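PDB 2R2A: zona occludens toxin N-terminal domain-containing protein from Neisseria meningitidis MC58, which is of unknown function but, as the N-terminal domain of a zonular occludens toxin (Zot) family protein related to P-loop NTPases, probably binds nucleotide. Local coordinates for residues L116-H119 and R120-G123; I81-P84 and E85-G88; L20-V23 and S24-N28; K187-D190 and L191-S194. One frame throughout, in Å; residues are numbered along the deposited sequence. Where two conformers were deposited one is given.

Interaction 1: residues L116-H119 and R120-G123; sequences LNTH and RHQG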
ATOM      1  N   LEU A 116     -12.960   1.153   4.994  1.00 29.45           N
ATOM      2  CA  LEU A 116     -11.805   1.943   4.665  1.00 30.45           C
ATOM      3  C   LEU A 116     -11.998   3.386   5.029  1.00 32.09           C
ATOM      4  O   LEU A 116     -11.059   4.040   5.492  1.00 31.49           O
ATOM      5  CB  LEU A 116     -11.445   1.824   3.176  1.00 29.92           C
ATOM      6  CG  LEU A 116     -10.935   0.459   2.719  1.00 28.73           C
ATOM      7  CD1 LEU A 116     -10.733   0.466   1.220  1.00 30.39           C
ATOM      8  CD2 LEU A 116      -9.642   0.109   3.410  1.00 30.21           C
ATOM      9  N   ASN A 117     -13.212   3.896   4.832  1.00 33.22           N
ATOM     10  CA  ASN A 117     -13.415   5.318   5.041  1.00 34.89           C
ATOM     11  C   ASN A 117     -13.337   5.681   6.524  1.00 34.93           C
ATOM     12  O   ASN A 117     -13.220   6.851   6.858  1.00 35.60           O
ATOM     13  CB  ASN A 117     -14.713   5.804   4.399  1.00 35.85           C
ATOM     14  CG  ASN A 117     -15.912   5.466   5.223  1.00 38.22           C
ATOM     15  OD1 ASN A 117     -16.363   6.271   6.034  1.00 43.79           O
ATOM     16  ND2 ASN A 117     -16.422   4.255   5.060  1.00 41.84           N
ATOM     17  N   THR A 118     -13.377   4.670   7.397  1.00 34.85           N
ATOM     18  CA  THR A 118     -13.138   4.859   8.838  1.00 34.78           C
ATOM     19  C   THR A 118     -11.850   4.204   9.361  1.00 35.04           C
ATOM     20  O   THR A 118     -11.724   3.926  10.561  1.00 35.26           O
ATOM     21  CB  THR A 118     -14.360   4.420   9.705  1.00 34.77           C
ATOM     22  OG1 THR A 118     -14.777   3.094   9.342  1.00 34.30           O
ATOM     23  CG2 THR A 118     -15.518   5.389   9.507  1.00 34.67           C
ATOM     24  N   HIS A 119     -10.882   3.997   8.467  1.00 35.68           N
ATOM     25  CA  HIS A 119      -9.587   3.399   8.821  1.00 36.22           C
ATOM     26  C   HIS A 119      -8.796   4.171   9.881  1.00 36.90           C
ATOM     27  O   HIS A 119      -7.962   3.576  10.553  1.00 37.61           O
ATOM     28  CB  HIS A 119      -8.705   3.194   7.573  1.00 35.60           C
ATOM     29  CG  HIS A 119      -8.038   4.445   7.098  1.00 33.98           C
ATOM     30  ND1 HIS A 119      -6.739   4.762   7.427  1.00 33.01           N
ATOM     31  CD2 HIS A 119      -8.494   5.466   6.333  1.00 33.09           C
ATOM     32  CE1 HIS A 119      -6.420   5.925   6.886  1.00 32.55           C
ATOM     33  NE2 HIS A 119      -7.465   6.371   6.211  1.00 31.81           N
ATOM     34  N   ARG A 120      -9.028   5.479   9.997  1.00 38.17           N
ATOM     35  CA  ARG A 120      -8.368   6.311  11.019  0.60 39.20           C
ATOM     36  C   ARG A 120      -8.806   5.980  12.442  1.00 39.70           C
ATOM     37  O   ARG A 120      -8.050   6.209  13.393  1.00 40.23           O
ATOM     38  CB  ARG A 120      -8.610   7.800  10.768  0.60 39.40           C
ATOM     39  CG  ARG A 120      -7.871   8.361   9.573  0.60 40.22           C
ATOM     40  CD  ARG A 120      -7.754   9.871   9.681  0.60 41.89           C
ATOM     41  NE  ARG A 120      -6.986  10.404   8.560  0.60 43.26           N
ATOM     42  CZ  ARG A 120      -6.549  11.655   8.466  0.60 43.71           C
ATOM     43  NH1 ARG A 120      -6.801  12.524   9.433  0.60 43.09           N
ATOM     44  NH2 ARG A 120      -5.853  12.034   7.397  0.60 43.42           N
ATOM     45  N   HIS A 121     -10.030   5.464  12.587  1.00 40.31           N
ATOM     46  CA  HIS A 121     -10.558   5.047  13.894  1.00 41.31           C
ATOM     47  C   HIS A 121      -9.643   3.982  14.471  1.00 41.11           C
ATOM     48  O   HIS A 121      -9.227   4.090  15.615  1.00 41.73           O
ATOM     49  CB  HIS A 121     -11.977   4.472  13.773  1.00 41.51           C
ATOM     50  CG  HIS A 121     -13.010   5.477  13.378  1.00 43.23           C
ATOM     51  ND1 HIS A 121     -14.355   5.294  13.623  1.00 45.44           N
ATOM     52  CD2 HIS A 121     -12.898   6.681  12.766  1.00 44.43           C
ATOM     53  CE1 HIS A 121     -15.028   6.336  13.167  1.00 46.02           C
ATOM     54  NE2 HIS A 121     -14.168   7.193  12.645  1.00 46.14           N
ATOM     55  N   GLN A 122      -9.318   2.973  13.655  1.00 40.73           N
ATOM     56  CA  GLN A 122      -8.389   1.906  14.054  1.00 39.86           C
ATOM     57  C   GLN A 122      -6.915   2.339  13.912  1.00 38.59           C
ATOM     58  O   GLN A 122      -6.012   1.536  14.163  1.00 38.92           O
ATOM     59  CB  GLN A 122      -8.668   0.597  13.294  1.00 39.54           C
ATOM     60  CG  GLN A 122     -10.005  -0.074  13.621  1.00 42.32           C
ATOM     61  CD  GLN A 122     -11.193   0.534  12.863  1.00 43.85           C
ATOM     62  OE1 GLN A 122     -11.162   0.691  11.636  1.00 43.19           O
ATOM     63  NE2 GLN A 122     -12.248   0.872  13.601  1.00 44.06           N
ATOM     64  N   GLY A 123      -6.699   3.614  13.558  1.00 36.82           N
ATOM     65  CA  GLY A 123      -5.374   4.221  13.403  1.00 34.74           C
ATOM     66  C   GLY A 123      -4.478   3.484  12.412  1.00 32.71           C
ATOM     67  O   GLY A 123      -3.259   3.456  12.588  1.00 32.85           O
TER
HETATM   68  O   HOH W   1     -10.721   7.095   8.436  1.00 62.08           O

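Interaction 2: residues I81-P84 and E85-G88; sequences IKKP and ENIG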
ATOM      1  N   ILE A  81      -8.858  -6.589  11.445  1.00 32.24           N
ATOM      2  CA  ILE A  81      -8.192  -5.289  11.641  1.00 33.15           C
ATOM      3  C   ILE A  81      -8.709  -4.522  12.883  1.00 34.13           C
ATOM      4  O   ILE A  81      -7.993  -3.665  13.433  1.00 34.53           O
ATOM      5  CB  ILE A  81      -8.184  -4.386  10.362  1.00 32.77           C
ATOM      6  CG1 ILE A  81      -6.971  -3.453  10.352  1.00 34.46           C
ATOM      7  CG2 ILE A  81      -9.432  -3.539  10.262  1.00 32.55           C
ATOM      8  CD1 ILE A  81      -5.608  -4.123  10.069  1.00 34.36           C
ATOM      9  N   LYS A  82      -9.928  -4.845  13.321  1.00 34.09           N
ATOM     10  CA  LYS A  82     -10.569  -4.142  14.438  1.00 34.93           C
ATOM     11  C   LYS A  82     -10.202  -4.728  15.802  1.00 34.89           C
ATOM     12  O   LYS A  82     -10.546  -4.159  16.857  1.00 35.54           O
ATOM     13  CB  LYS A  82     -12.087  -4.055  14.228  1.00 34.69           C
ATOM     14  CG  LYS A  82     -12.411  -3.773  12.759  1.00 37.26           C
ATOM     15  CD  LYS A  82     -13.635  -2.907  12.511  1.00 38.44           C
ATOM     16  CE  LYS A  82     -13.551  -2.355  11.059  1.00 39.28           C
ATOM     17  NZ  LYS A  82     -14.881  -2.140  10.407  1.00 38.68           N
ATOM     18  N   LYS A  83      -9.487  -5.853  15.792  1.00 34.52           N
ATOM     19  CA  LYS A  83      -9.100  -6.477  17.053  1.00 33.22           C
ATOM     20  C   LYS A  83      -7.863  -5.874  17.699  1.00 32.31           C
ATOM     21  O   LYS A  83      -6.859  -5.636  17.018  1.00 30.64           O
ATOM     22  CB  LYS A  83      -9.042  -8.008  16.961  1.00 34.56           C
ATOM     23  CG  LYS A  83      -7.947  -8.652  16.146  1.00 36.54           C
ATOM     24  CD  LYS A  83      -8.308 -10.151  16.023  1.00 40.73           C
ATOM     25  CE  LYS A  83      -7.445 -10.878  14.998  1.00 43.27           C
ATOM     26  NZ  LYS A  83      -8.173 -12.069  14.428  1.00 46.35           N
ATOM     27  N   PRO A  84      -7.944  -5.612  19.030  1.00 31.18           N
ATOM     28  CA  PRO A  84      -6.947  -4.910  19.831  1.00 30.91           C
ATOM     29  C   PRO A  84      -5.475  -5.104  19.477  1.00 30.51           C
ATOM     30  O   PRO A  84      -4.737  -4.131  19.493  1.00 30.15           O
ATOM     31  CB  PRO A  84      -7.206  -5.424  21.269  1.00 30.38           C
ATOM     32  CG  PRO A  84      -8.514  -6.168  21.225  1.00 30.74           C
ATOM     33  CD  PRO A  84      -9.115  -5.956  19.860  1.00 31.35           C
ATOM     34  N   GLU A  85      -5.036  -6.333  19.213  1.00 30.55           N
ATOM     35  CA  GLU A  85      -3.617  -6.560  18.925  1.00 31.00           C
ATOM     36  C   GLU A  85      -3.215  -5.902  17.610  1.00 30.87           C
ATOM     37  O   GLU A  85      -2.023  -5.705  17.359  1.00 29.80           O
ATOM     38  CB  GLU A  85      -3.279  -8.048  18.878  1.00 31.77           C
ATOM     39  CG  GLU A  85      -4.184  -8.896  17.962  1.00 33.10           C
ATOM     40  CD  GLU A  85      -5.284  -9.626  18.730  1.00 36.14           C
ATOM     41  OE1 GLU A  85      -5.168  -9.818  19.966  1.00 37.70           O
ATOM     42  OE2 GLU A  85      -6.278 -10.019  18.095  1.00 37.16           O
ATOM     43  N   ASN A  86      -4.215  -5.559  16.796  1.00 30.27           N
ATOM     44  CA  ASN A  86      -3.999  -5.001  15.449  1.00 30.73           C
ATOM     45  C   ASN A  86      -4.264  -3.500  15.265  1.00 30.43           C
ATOM     46  O   ASN A  86      -4.011  -2.953  14.184  1.00 30.69           O
ATOM     47  CB  ASN A  86      -4.811  -5.798  14.430  1.00 30.44           C
ATOM     48  CG  ASN A  86      -4.402  -7.255  14.362  1.00 31.73           C
ATOM     49  OD1 ASN A  86      -3.261  -7.617  14.643  1.00 35.01           O
ATOM     50  ND2 ASN A  86      -5.340  -8.104  13.994  1.00 32.09           N
ATOM     51  N   ILE A  87      -4.754  -2.827  16.304  1.00 30.68           N
ATOM     52  CA  ILE A  87      -4.968  -1.372  16.239  1.00 30.69           C
ATOM     53  C   ILE A  87      -3.630  -0.649  16.055  1.00 29.82           C
ATOM     54  O   ILE A  87      -2.601  -1.093  16.569  1.00 29.05           O
ATOM     55  CB  ILE A  87      -5.765  -0.808  17.470  1.00 31.03           C
ATOM     56  CG1 ILE A  87      -4.857  -0.561  18.678  1.00 31.65           C
ATOM     57  CG2 ILE A  87      -6.980  -1.699  17.803  1.00 33.71           C
ATOM     58  CD1 ILE A  87      -5.614  -0.373  20.029  1.00 32.58           C
ATOM     59  N   GLY A  88      -3.652   0.428  15.270  1.00 28.49           N
ATOM     60  CA  GLY A  88      -2.473   1.227  14.975  1.00 28.13           C
ATOM     61  C   GLY A  88      -1.450   0.516  14.096  1.00 27.22           C
ATOM     62  O   GLY A  88      -0.273   0.873  14.090  1.00 27.20           O
TER

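Interaction 3: residues L20-V23 and S24-N28; sequences LKMV and SMMAN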
ATOM      1  N   LEU A  20      10.930  -1.679  -4.211  1.00 16.90           N
ATOM      2  CA  LEU A  20      12.176  -1.145  -3.582  1.00 18.26           C
ATOM      3  C   LEU A  20      11.961   0.241  -2.988  1.00 18.31           C
ATOM      4  O   LEU A  20      12.488   0.535  -1.922  1.00 17.77           O
ATOM      5  CB  LEU A  20      13.306  -1.064  -4.601  1.00 18.74           C
ATOM      6  CG  LEU A  20      13.875  -2.409  -5.041  1.00 20.45           C
ATOM      7  CD1 LEU A  20      14.762  -2.132  -6.193  1.00 22.39           C
ATOM      8  CD2 LEU A  20      14.638  -3.047  -3.872  1.00 22.04           C
ATOM      9  N   LYS A  21      11.175   1.096  -3.664  1.00 16.98           N
ATOM     10  CA  LYS A  21      10.813   2.374  -3.031  1.00 18.15           C
ATOM     11  C   LYS A  21      10.058   2.162  -1.697  1.00 18.27           C
ATOM     12  O   LYS A  21      10.343   2.828  -0.693  1.00 18.53           O
ATOM     13  CB  LYS A  21      10.020   3.265  -4.003  1.00 17.96           C
ATOM     14  CG  LYS A  21       9.610   4.620  -3.409  1.00 23.43           C
ATOM     15  CD  LYS A  21      10.897   5.413  -3.076  1.00 25.45           C
ATOM     16  CE  LYS A  21      10.623   6.757  -2.423  1.00 33.29           C
ATOM     17  NZ  LYS A  21      12.010   7.360  -2.224  1.00 35.13           N
HETATM   18  N   MSE A  22       9.095   1.250  -1.697  1.00 17.80           N
HETATM   19  CA  MSE A  22       8.355   0.919  -0.467  1.00 18.29           C
HETATM   20  C   MSE A  22       9.290   0.468   0.666  1.00 17.98           C
HETATM   21  O   MSE A  22       9.222   0.992   1.782  1.00 18.48           O
HETATM   22  CB  MSE A  22       7.270  -0.117  -0.776  1.00 17.95           C
HETATM   23  CG  MSE A  22       6.351  -0.490   0.416  1.00 18.58           C
HETATM   24 SE   MSE A  22       5.166   0.990   0.911  0.60 25.15          SE
HETATM   25  CE  MSE A  22       5.947   1.551   2.663  1.00 21.63           C
ATOM     26  N   VAL A  23      10.157  -0.503   0.377  1.00 18.17           N
ATOM     27  CA  VAL A  23      11.146  -0.970   1.379  1.00 18.80           C
ATOM     28  C   VAL A  23      12.072   0.175   1.844  1.00 18.83           C
ATOM     29  O   VAL A  23      12.393   0.300   3.031  1.00 17.01           O
ATOM     30  CB  VAL A  23      11.969  -2.175   0.846  1.00 18.90           C
ATOM     31  CG1 VAL A  23      13.003  -2.673   1.915  1.00 19.01           C
ATOM     32  CG2 VAL A  23      11.039  -3.323   0.362  1.00 19.29           C
ATOM     33  N   SER A  24      12.481   1.030   0.909  1.00 19.16           N
ATOM     34  CA  SER A  24      13.283   2.220   1.227  0.60 19.86           C
ATOM     35  C   SER A  24      12.559   3.120   2.245  1.00 20.24           C
ATOM     36  O   SER A  24      13.164   3.649   3.195  1.00 21.00           O
ATOM     37  CB  SER A  24      13.593   2.993  -0.071  0.60 19.10           C
ATOM     38  OG  SER A  24      14.659   3.915   0.105  0.60 19.51           O
HETATM   39  N   MSE A  25      11.249   3.290   2.058  1.00 21.12           N
HETATM   40  CA  MSE A  25      10.417   4.048   3.014  1.00 23.40           C
HETATM   41  C   MSE A  25      10.351   3.376   4.362  1.00 22.60           C
HETATM   42  O   MSE A  25      10.474   4.029   5.407  1.00 22.51           O
HETATM   43  CB  MSE A  25       9.008   4.258   2.432  1.00 23.09           C
HETATM   44  CG  MSE A  25       9.073   5.127   1.173  1.00 24.52           C
HETATM   45 SE   MSE A  25       7.418   5.081   0.089  0.60 31.87          SE
HETATM   46  CE  MSE A  25       6.467   6.202   1.310  1.00 27.56           C
HETATM   47  N   MSE A  26      10.150   2.074   4.357  1.00 21.83           N
HETATM   48  CA  MSE A  26      10.121   1.329   5.623  1.00 23.63           C
HETATM   49  C   MSE A  26      11.456   1.479   6.368  1.00 23.67           C
HETATM   50  O   MSE A  26      11.487   1.434   7.602  1.00 23.22           O
HETATM   51  CB  MSE A  26       9.842  -0.127   5.359  1.00 23.00           C
HETATM   52  CG  MSE A  26       8.530  -0.396   4.649  1.00 24.01           C
HETATM   53 SE   MSE A  26       8.260  -2.294   4.405  0.60 27.14          SE
HETATM   54  CE  MSE A  26       7.878  -2.767   6.280  1.00 22.61           C
ATOM     55  N   ALA A  27      12.546   1.625   5.627  1.00 23.41           N
ATOM     56  CA  ALA A  27      13.899   1.726   6.206  1.00 23.99           C
ATOM     57  C   ALA A  27      14.191   3.112   6.786  1.00 25.80           C
ATOM     58  O   ALA A  27      15.109   3.257   7.630  1.00 25.99           O
ATOM     59  CB  ALA A  27      14.950   1.367   5.181  1.00 24.45           C
ATOM     60  N   ASN A  28      13.405   4.113   6.374  1.00 25.31           N
ATOM     61  CA  ASN A  28      13.705   5.489   6.708  1.00 27.32           C
ATOM     62  C   ASN A  28      12.626   6.300   7.390  1.00 26.67           C
ATOM     63  O   ASN A  28      12.937   7.162   8.218  1.00 27.23           O
ATOM     64  CB  ASN A  28      14.144   6.233   5.465  1.00 27.49           C
ATOM     65  CG  ASN A  28      15.514   5.821   5.027  1.00 32.49           C
ATOM     66  OD1 ASN A  28      16.506   6.060   5.733  1.00 34.88           O
ATOM     67  ND2 ASN A  28      15.589   5.172   3.868  1.00 34.28           N
TER
HETATM   68  O   HOH W   2      12.905   6.252   0.541  1.00 41.59           O

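Interaction 4: residues K187-D190 and L191-S194; sequences KVYD and LYES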
ATOM      1  N   LYS A 187      21.065   0.801   1.407  1.00 26.47           N
ATOM      2  CA  LYS A 187      21.020  -0.477   2.129  1.00 27.12           C
ATOM      3  C   LYS A 187      19.723  -1.254   1.892  1.00 27.13           C
ATOM      4  O   LYS A 187      19.408  -2.186   2.635  1.00 26.21           O
ATOM      5  CB  LYS A 187      21.239  -0.257   3.632  1.00 28.02           C
ATOM      6  CG  LYS A 187      22.560   0.409   3.899  1.00 30.54           C
ATOM      7  CD  LYS A 187      22.938   0.361   5.364  1.00 34.75           C
ATOM      8  CE  LYS A 187      24.235   1.111   5.556  1.00 37.99           C
ATOM      9  NZ  LYS A 187      25.136   0.943   4.358  1.00 40.24           N
ATOM     10  N   VAL A 188      18.969  -0.868   0.857  1.00 26.69           N
ATOM     11  CA  VAL A 188      17.647  -1.436   0.656  1.00 27.34           C
ATOM     12  C   VAL A 188      17.707  -2.971   0.553  1.00 28.24           C
ATOM     13  O   VAL A 188      16.851  -3.665   1.078  1.00 27.48           O
ATOM     14  CB  VAL A 188      16.901  -0.791  -0.567  1.00 27.25           C
ATOM     15  CG1 VAL A 188      17.570  -1.177  -1.863  1.00 26.99           C
ATOM     16  CG2 VAL A 188      15.439  -1.209  -0.585  1.00 27.96           C
ATOM     17  N   TYR A 189      18.726  -3.509  -0.105  1.00 29.56           N
ATOM     18  CA  TYR A 189      18.821  -4.974  -0.223  1.00 30.75           C
ATOM     19  C   TYR A 189      19.210  -5.734   1.054  1.00 31.39           C
ATOM     20  O   TYR A 189      19.134  -6.975   1.094  1.00 31.96           O
ATOM     21  CB  TYR A 189      19.717  -5.351  -1.384  1.00 31.38           C
ATOM     22  CG  TYR A 189      19.005  -5.232  -2.713  1.00 32.60           C
ATOM     23  CD1 TYR A 189      17.946  -6.092  -3.031  1.00 33.25           C
ATOM     24  CD2 TYR A 189      19.376  -4.266  -3.643  1.00 32.46           C
ATOM     25  CE1 TYR A 189      17.294  -6.014  -4.244  1.00 33.77           C
ATOM     26  CE2 TYR A 189      18.724  -4.179  -4.877  1.00 34.02           C
ATOM     27  CZ  TYR A 189      17.689  -5.064  -5.166  1.00 33.33           C
ATOM     28  OH  TYR A 189      17.035  -4.991  -6.367  1.00 34.87           O
ATOM     29  N   ASP A 190      19.601  -5.008   2.094  1.00 31.47           N
ATOM     30  CA  ASP A 190      19.817  -5.629   3.403  1.00 32.41           C
ATOM     31  C   ASP A 190      18.480  -5.999   4.044  1.00 32.50           C
ATOM     32  O   ASP A 190      18.426  -6.776   5.011  1.00 32.74           O
ATOM     33  CB  ASP A 190      20.589  -4.678   4.326  1.00 32.71           C
ATOM     34  CG  ASP A 190      22.016  -4.407   3.839  1.00 35.22           C
ATOM     35  OD1 ASP A 190      22.505  -5.131   2.931  1.00 35.84           O
ATOM     36  OD2 ASP A 190      22.641  -3.465   4.373  1.00 36.43           O
ATOM     37  N   LEU A 191      17.405  -5.443   3.487  1.00 32.01           N
ATOM     38  CA  LEU A 191      16.068  -5.569   4.054  1.00 32.67           C
ATOM     39  C   LEU A 191      15.104  -6.348   3.143  1.00 33.18           C
ATOM     40  O   LEU A 191      13.973  -6.640   3.539  1.00 32.72           O
ATOM     41  CB  LEU A 191      15.500  -4.167   4.286  1.00 31.80           C
ATOM     42  CG  LEU A 191      16.201  -3.233   5.268  1.00 31.52           C
ATOM     43  CD1 LEU A 191      15.503  -1.886   5.249  1.00 30.44           C
ATOM     44  CD2 LEU A 191      16.156  -3.799   6.660  1.00 30.93           C
ATOM     45  N   TYR A 192      15.563  -6.668   1.932  1.00 33.97           N
ATOM     46  CA  TYR A 192      14.693  -7.183   0.883  1.00 35.38           C
ATOM     47  C   TYR A 192      15.489  -8.028  -0.112  1.00 37.04           C
ATOM     48  O   TYR A 192      16.630  -7.712  -0.422  1.00 37.03           O
ATOM     49  CB  TYR A 192      13.979  -6.028   0.155  1.00 34.45           C
ATOM     50  CG  TYR A 192      13.119  -6.468  -1.023  1.00 34.02           C
ATOM     51  CD1 TYR A 192      11.909  -7.096  -0.817  1.00 31.50           C
ATOM     52  CD2 TYR A 192      13.526  -6.256  -2.334  1.00 33.89           C
ATOM     53  CE1 TYR A 192      11.113  -7.510  -1.868  1.00 31.96           C
ATOM     54  CE2 TYR A 192      12.722  -6.670  -3.420  1.00 35.89           C
ATOM     55  CZ  TYR A 192      11.509  -7.292  -3.162  1.00 33.89           C
ATOM     56  OH  TYR A 192      10.696  -7.747  -4.185  1.00 36.10           O
ATOM     57  N   GLU A 193      14.869  -9.112  -0.583  1.00 39.71           N
ATOM     58  CA  GLU A 193      15.397  -9.966  -1.668  1.00 42.70           C
ATOM     59  C   GLU A 193      14.202 -10.301  -2.592  1.00 43.19           C
ATOM     60  O   GLU A 193      13.130 -10.659  -2.105  1.00 44.09           O
ATOM     61  CB  GLU A 193      16.021 -11.234  -1.077  1.00 42.76           C
ATOM     62  CG  GLU A 193      17.408 -11.578  -1.642  1.00 45.35           C
ATOM     63  CD  GLU A 193      18.148 -12.642  -0.831  1.00 45.71           C
ATOM     64  OE1 GLU A 193      17.630 -13.779  -0.712  1.00 48.94           O
ATOM     65  OE2 GLU A 193      19.257 -12.350  -0.314  1.00 49.60           O
ATOM     66  N   SER A 194      14.352 -10.133  -3.905  1.00 44.10           N
ATOM     67  CA  SER A 194      13.264 -10.462  -4.854  1.00 44.99           C
ATOM     68  C   SER A 194      13.446 -11.825  -5.528  1.00 45.10           C
ATOM     69  O   SER A 194      14.074 -12.719  -4.963  1.00 46.21           O
ATOM     70  CB  SER A 194      13.155  -9.394  -5.936  1.00 44.94           C
ATOM     71  OG  SER A 194      14.343  -9.376  -6.713  1.00 45.92           O
TER

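Interaction 1: residues L116-H119 and R120-G123
H121 folds its imidazole over T118. From CB the ring can be followed atom by atom: H121 CB lies 3.3 Å from T118 O, H121 CG is 3.5 Å from the same oxygen, and ND1 reaches the CB of T118. At the far end H121 CE1 lies 3.8 Å from the methyl CG2 of T118, with NE2 close behind. T118 CB sits over the middle of one face, 3.9 Å from the H121 ring centroid and 2° off its normal, a CH-pi contact. The torsion chi1 of -67°, which sets CG of H121 beside its own backbone N, folds the ring back over the preceding turn. That turn, T118 to H121, is a beta-turn with helical backbone angles at H119 and R120, one of a run of turns carrying the chain from helix 111-114 to strand 125-130. It is closed by H121 N giving its hydrogen to T118 O (3.1 Å), the donor well above the carbonyl plane. H119, buried against A5 and I126, suits its place because a flat ring can pack there while ND1 bonds the carbonyl of I124. R120 CG makes a CH-pi contact with this ring, 4.1 Å from the H119 centroid and 21° off the normal. The backbone N of R120 bonds a water that in turn donates to N117 O. G123 ends the run with positive phi, a region glycine enters easily.

Interaction 2: residues I81-P84 and E85-G88
Two overlapping beta-turns, K83 to N86 and P84 to I87, reverse the chain between helix 77-80 and strand 90-93. The first is closed by N86 N donating to K83 O at 2.7 Å, with an N-H...O angle of 156° and the donor tilted slightly from the carbonyl plane. The second, I87 N to P84 O at 3.4 Å, is weak. Proline suits the second position of the first turn, since its ring fixes a negative phi and no backbone N-H is needed there. Beside the turn K83 runs extended beyond CG, side by side with N86, so that K83 CG lies 3.4 Å from N86 ND2. E85 crosses this chain obliquely: bent at chi2 (-99°), it brings OE2 back against the methylenes of K83 and not to the ammonium. With K83 NZ 4.6 Å from E85 OE2 the charged atoms are not in contact, though the opposite charges may still attract. On another flank the branch CG2 of I87 rests 3.8 Å from P84 CA, and its CG1 borders P84 O. The amide of N86 is buried and needs partners for both ends, which it finds: ND2 bonds W80 O and OD1 receives a hydrogen from K42 NZ. I81, also buried, packs its branches on W115 and I124. G88 leaves the bend with positive phi, easily adopted by glycine. Consecutive type I-like turns thus join helix 77-80 to strand 90-93, in the parallel part of the sheet.

Interaction 3: residues L20-V23 and S24-N28
Side chains one turn apart meet here on helix 18-28, which follows strand 7-11 and a probable Walker A loop, and which packs against the central sheet. Regular alpha-helical bonds hold the backbone: M26 N to M22 O is 2.9 Å and lies in the carbonyl plane, and S24, M25 and A27 bond in the same i to i+4 way. On the sheet side sit the selenomethionines M22, M25 and M26. M22, with CG anti to its backbone N (chi1 -176°) and bends at chi2 and chi3, curls its methyl along the helix until M22 CE lies 3.8 Å from M26 CG and 4.1 Å from M25 CB. Long, flexible methionine chains, here carrying selenium in place of sulfur, suit this layer, where they also fit round I92 and F127. At the helix edge K21 lays its CG 4.2 Å from M25 SE while its NZ reaches T183 O. In one of its two conformers S24 OG bonds D185 N and shares a water with K21 NZ. N28 ND2 donates to S24 O at 2.9 Å and to D185 OD2, tying N28 to a later loop. The chemistry is divided: apolar contacts face the strands, whereas hydrogen bonds from the polar edge hold the loop around D185.

Interaction 4: residues K187-D190 and L191-S194
Two overlapping type I-like beta-turns, K187 to D190 and V188 to L191, coil the backbone, L191 N donating to V188 O at 3.0 Å, and the chain then opens into an extended form at Y192 and E193. This turn-to-extended tail, after strand 178-181, closes over helix 18-28 of the P-loop-like fold. Y189 and Y192 carry the contact. The ring of Y189 presents its edge to the backbone of Y192, with Y189 CD1 3.3 Å from Y192 O. Y189 CA also approaches that oxygen, in a CH...O contact. The carbonyls of the two tyrosines come close, and a weak hydrogen bond from K51 NZ to Y189 O probably offsets some of their repulsion. A chi1 of 176° swings the Y192 ring away from its own amide and along L20 and T19, beside the probable Walker A loop. A tyrosine fits such a place, its broad ring covering aliphatic neighbours. L191 turns its isobutyl group onto A27 and I52, as suits an apolar residue on the inward side of the turn, against the helix, and L191 CB touches V188 O at 3.5 Å. Backbone bonds of L191 with K51 and of E193 with G49 lay the end of the turn and the extended residues beside the loop of G49 and K51. Between the two rings the nearest carbons are CE1 of Y189 and CD2 of Y192, 4.2 Å apart.

Along the chain interaction 3 comes first, then 2, 1 and 4, and they form two pairs. Interactions 1 and 2, centres 11 Å apart, precede the neighbouring parallel strands 125-130 and 90-93, and their loops are joined by a probable hydrogen bond between Q122 O and G88 N (2.8 Å). Interactions 3 and 4, centres 9 Å apart, pack helix 18-28 against the last modelled residues of this domain, A27 CB meeting L191 CD1 at 3.3 Å. The pairs are far apart: interactions 1 and 4, about 30 Å between centres, lie on opposite sides of the chain's centre. The two pairs thus occupy separate places on one sheet-based domain, the second beside a probable Walker A loop.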